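Local coordinates for protein diaminopimelate decarboxylase (Aquifex aeolicus, PDB 2P3E) that probably catalyses the pyridoxal phosphate-dependent decarboxylation of meso-diaminopimelate to L-lysine, the last step of lysine biosynthesis by the diaminopimelate pathway, at residues F19-S24 against S40-K45. Numbering follows the deposited sequence.
Sequences FIEGVS and SSNFIK
Glu21 reaches from a beta hairpin to the N-terminus of helix 41-54, where its carboxylate meets Ser40 and Asn42. The hairpin joins strands 17-20 and 23-24 through a type I' turn from Ile20 to Val23, closed by paired backbone bonds between those two residues. Ser40 ends strand 36-40 and is the N-cap of the helix. Ser40 OG lies anti to the backbone N (chi1 162°), which turns it back over the first turn to accept from Phe43 N at 3.0 Å. Ser40 OG also donates to Glu21 OE2 at 2.6 Å, on the anti side of the carboxylate. Asn42 N approaches Glu21 OE2 from the syn side, 2.8 Å away, so two donors grip this one oxygen. Ser41 N is also near OE2, but its angle is too poor for a bond. Glu21 runs roughly perpendicular to Asn42, and its carboxylate is turned 41° from the amide plane. Asn42 ND2 still points its N-H at Glu21 OE1 almost within its own amide plane, and the bond is 2.8 Å long. Asn398 N is a second donor to OE1. With both oxygens engaged, the carboxylate probably has little freedom to turn. Its negative charge faces the N-terminal end of the helix dipole, which would probably stabilise the ionised form. With an alanine here in place of Glu21, Asn42 N, Asn42 ND2 and the Ser40 hydroxyl would probably lose their acceptors, and a gap would be likely to open between hairpin and helix. The contact thus ties the N-terminal hairpin to helix 41-54 of the pyridoxal-binding, TIM-barrel family region. Strand 392-397 adjoins both segments, with Val396 against Glu21. Beside the polar bonds, Ile20 extends its CD1 to Ser40 CB, 3.9 Å apart.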
ATOM      1  N   PHE B  19      -4.255  16.660 -23.872  1.00 20.85           N
ATOM      2  CA  PHE B  19      -5.658  16.846 -23.519  1.00 20.90           C
ATOM      3  C   PHE B  19      -6.318  15.475 -23.278  1.00 20.44           C
ATOM      4  O   PHE B  19      -5.939  14.485 -23.901  1.00 19.91           O
ATOM      5  CB  PHE B  19      -6.423  17.563 -24.646  1.00 21.38           C
ATOM      6  CG  PHE B  19      -6.212  19.065 -24.692  1.00 20.49           C
ATOM      7  CD1 PHE B  19      -7.187  19.928 -24.225  1.00 21.82           C
ATOM      8  CD2 PHE B  19      -5.052  19.608 -25.226  1.00 21.78           C
ATOM      9  CE1 PHE B  19      -7.002  21.322 -24.270  1.00 22.06           C
ATOM     10  CE2 PHE B  19      -4.847  21.005 -25.273  1.00 21.24           C
ATOM     11  CZ  PHE B  19      -5.822  21.854 -24.794  1.00 21.37           C
ATOM     12  N   ILE B  20      -7.323  15.451 -22.406  1.00 20.26           N
ATOM     13  CA  ILE B  20      -8.203  14.282 -22.242  1.00 20.61           C
ATOM     14  C   ILE B  20      -9.641  14.762 -22.268  1.00 20.44           C
ATOM     15  O   ILE B  20     -10.008  15.661 -21.515  1.00 21.41           O
ATOM     16  CB  ILE B  20      -7.899  13.493 -20.919  1.00 20.78           C
ATOM     17  CG1 ILE B  20      -8.728  12.196 -20.855  1.00 20.79           C
ATOM     18  CG2 ILE B  20      -8.100  14.382 -19.674  1.00 19.80           C
ATOM     19  CD1 ILE B  20      -8.338  11.274 -19.723  1.00 21.97           C
ATOM     20  N   GLU B  21     -10.454  14.174 -23.144  1.00 20.88           N
ATOM     21  CA  GLU B  21     -11.825  14.648 -23.388  1.00 21.36           C
ATOM     22  C   GLU B  21     -11.943  16.186 -23.528  1.00 21.14           C
ATOM     23  O   GLU B  21     -12.843  16.816 -22.952  1.00 21.76           O
ATOM     24  CB  GLU B  21     -12.797  14.118 -22.312  1.00 21.64           C
ATOM     25  CG  GLU B  21     -13.002  12.608 -22.376  1.00 22.03           C
ATOM     26  CD  GLU B  21     -14.386  12.191 -21.955  1.00 21.89           C
ATOM     27  OE1 GLU B  21     -15.360  12.859 -22.372  1.00 21.81           O
ATOM     28  OE2 GLU B  21     -14.500  11.193 -21.210  1.00 21.37           O
ATOM     29  N   GLY B  22     -11.025  16.778 -24.283  1.00 21.09           N
ATOM     30  CA  GLY B  22     -11.029  18.226 -24.537  1.00 20.74           C
ATOM     31  C   GLY B  22     -10.632  19.091 -23.350  1.00 21.04           C
ATOM     32  O   GLY B  22     -10.904  20.293 -23.343  1.00 20.95           O
ATOM     33  N   VAL B  23     -10.030  18.484 -22.319  1.00 20.53           N
ATOM     34  CA  VAL B  23      -9.547  19.240 -21.165  1.00 19.66           C
ATOM     35  C   VAL B  23      -8.028  19.089 -21.043  1.00 19.37           C
ATOM     36  O   VAL B  23      -7.499  17.976 -21.055  1.00 19.00           O
ATOM     37  CB  VAL B  23     -10.245  18.830 -19.829  1.00 20.30           C
ATOM     38  CG1 VAL B  23      -9.746  19.695 -18.666  1.00 19.39           C
ATOM     39  CG2 VAL B  23     -11.756  18.946 -19.946  1.00 19.15           C
ATOM     40  N   SER B  24      -7.339  20.220 -20.938  1.00 18.58           N
ATOM     41  CA  SER B  24      -5.879  20.256 -20.876  1.00 18.58           C
ATOM     42  C   SER B  24      -5.428  19.653 -19.542  1.00 17.84           C
ATOM     43  O   SER B  24      -5.908  20.057 -18.494  1.00 16.90           O
ATOM     44  CB  SER B  24      -5.412  21.713 -20.967  1.00 18.19           C
ATOM     45  OG  SER B  24      -4.108  21.864 -20.475  1.00 21.12           O
ATOM     46  N   SER B  40     -11.507   9.564 -17.531  1.00 14.47           N
ATOM     47  CA  SER B  40     -12.392   9.848 -18.670  1.00 14.85           C
ATOM     48  C   SER B  40     -13.739   9.176 -18.462  1.00 15.22           C
ATOM     49  O   SER B  40     -13.848   7.946 -18.461  1.00 14.77           O
ATOM     50  CB  SER B  40     -11.753   9.372 -19.985  1.00 15.62           C
ATOM     51  OG  SER B  40     -12.727   9.258 -21.032  1.00 17.85           O
ATOM     52  N   SER B  41     -14.780   9.998 -18.322  1.00 15.22           N
ATOM     53  CA  SER B  41     -16.131   9.502 -18.160  1.00 16.10           C
ATOM     54  C   SER B  41     -16.573   8.660 -19.364  1.00 16.23           C
ATOM     55  O   SER B  41     -17.110   7.550 -19.196  1.00 15.91           O
ATOM     56  CB  SER B  41     -17.095  10.679 -17.944  1.00 15.96           C
ATOM     57  OG  SER B  41     -18.401  10.220 -17.689  1.00 16.41           O
ATOM     58  N   ASN B  42     -16.339   9.178 -20.572  1.00 16.65           N
ATOM     59  CA  ASN B  42     -16.809   8.497 -21.776  1.00 17.26           C
ATOM     60  C   ASN B  42     -16.046   7.221 -22.076  1.00 16.99           C
ATOM     61  O   ASN B  42     -16.608   6.296 -22.662  1.00 16.42           O
ATOM     62  CB  ASN B  42     -16.837   9.430 -22.993  1.00 17.97           C
ATOM     63  CG  ASN B  42     -18.056  10.322 -22.992  1.00 19.46           C
ATOM     64  OD1 ASN B  42     -19.188   9.835 -23.048  1.00 21.64           O
ATOM     65  ND2 ASN B  42     -17.838  11.638 -22.869  1.00 21.78           N
ATOM     66  N   PHE B  43     -14.770   7.169 -21.686  1.00 16.16           N
ATOM     67  CA  PHE B  43     -14.025   5.905 -21.786  1.00 15.97           C
ATOM     68  C   PHE B  43     -14.664   4.809 -20.939  1.00 15.41           C
ATOM     69  O   PHE B  43     -14.871   3.683 -21.425  1.00 15.41           O
ATOM     70  CB  PHE B  43     -12.543   6.067 -21.416  1.00 15.76           C
ATOM     71  CG  PHE B  43     -11.708   4.825 -21.670  1.00 17.67           C
ATOM     72  CD1 PHE B  43     -11.088   4.627 -22.906  1.00 18.35           C
ATOM     73  CD2 PHE B  43     -11.559   3.844 -20.684  1.00 18.66           C
ATOM     74  CE1 PHE B  43     -10.324   3.487 -23.149  1.00 18.99           C
ATOM     75  CE2 PHE B  43     -10.775   2.704 -20.912  1.00 17.55           C
ATOM     76  CZ  PHE B  43     -10.160   2.531 -22.156  1.00 17.49           C
ATOM     77  N   ILE B  44     -14.954   5.125 -19.674  1.00 15.14           N
ATOM     78  CA  ILE B  44     -15.575   4.167 -18.751  1.00 15.15           C
ATOM     79  C   ILE B  44     -16.900   3.643 -19.321  1.00 16.17           C
ATOM     80  O   ILE B  44     -17.121   2.421 -19.383  1.00 15.57           O
ATOM     81  CB  ILE B  44     -15.789   4.775 -17.343  1.00 15.14           C
ATOM     82  CG1 ILE B  44     -14.438   5.105 -16.677  1.00 15.28           C
ATOM     83  CG2 ILE B  44     -16.559   3.810 -16.449  1.00 14.06           C
ATOM     84  CD1 ILE B  44     -14.548   6.021 -15.460  1.00 15.22           C
ATOM     85  N   LYS B  45     -17.775   4.573 -19.725  1.00 16.11           N
ATOM     86  CA  LYS B  45     -19.094   4.237 -20.272  1.00 17.45           C
ATOM     87  C   LYS B  45     -18.972   3.343 -21.503  1.00 17.29           C
ATOM     88  O   LYS B  45     -19.720   2.374 -21.633  1.00 17.99           O
ATOM     89  CB  LYS B  45     -19.910   5.506 -20.618  1.00 17.42           C
ATOM     90  CG  LYS B  45     -20.325   6.379 -19.424  0.70 18.71           C
ATOM     91  CD  LYS B  45     -20.841   7.760 -19.894  0.70 21.19           C
ATOM     92  CE  LYS B  45     -21.416   8.586 -18.740  1.00 25.29           C
ATOM     93  NZ  LYS B  45     -22.159   9.778 -19.271  1.00 27.90           N
TER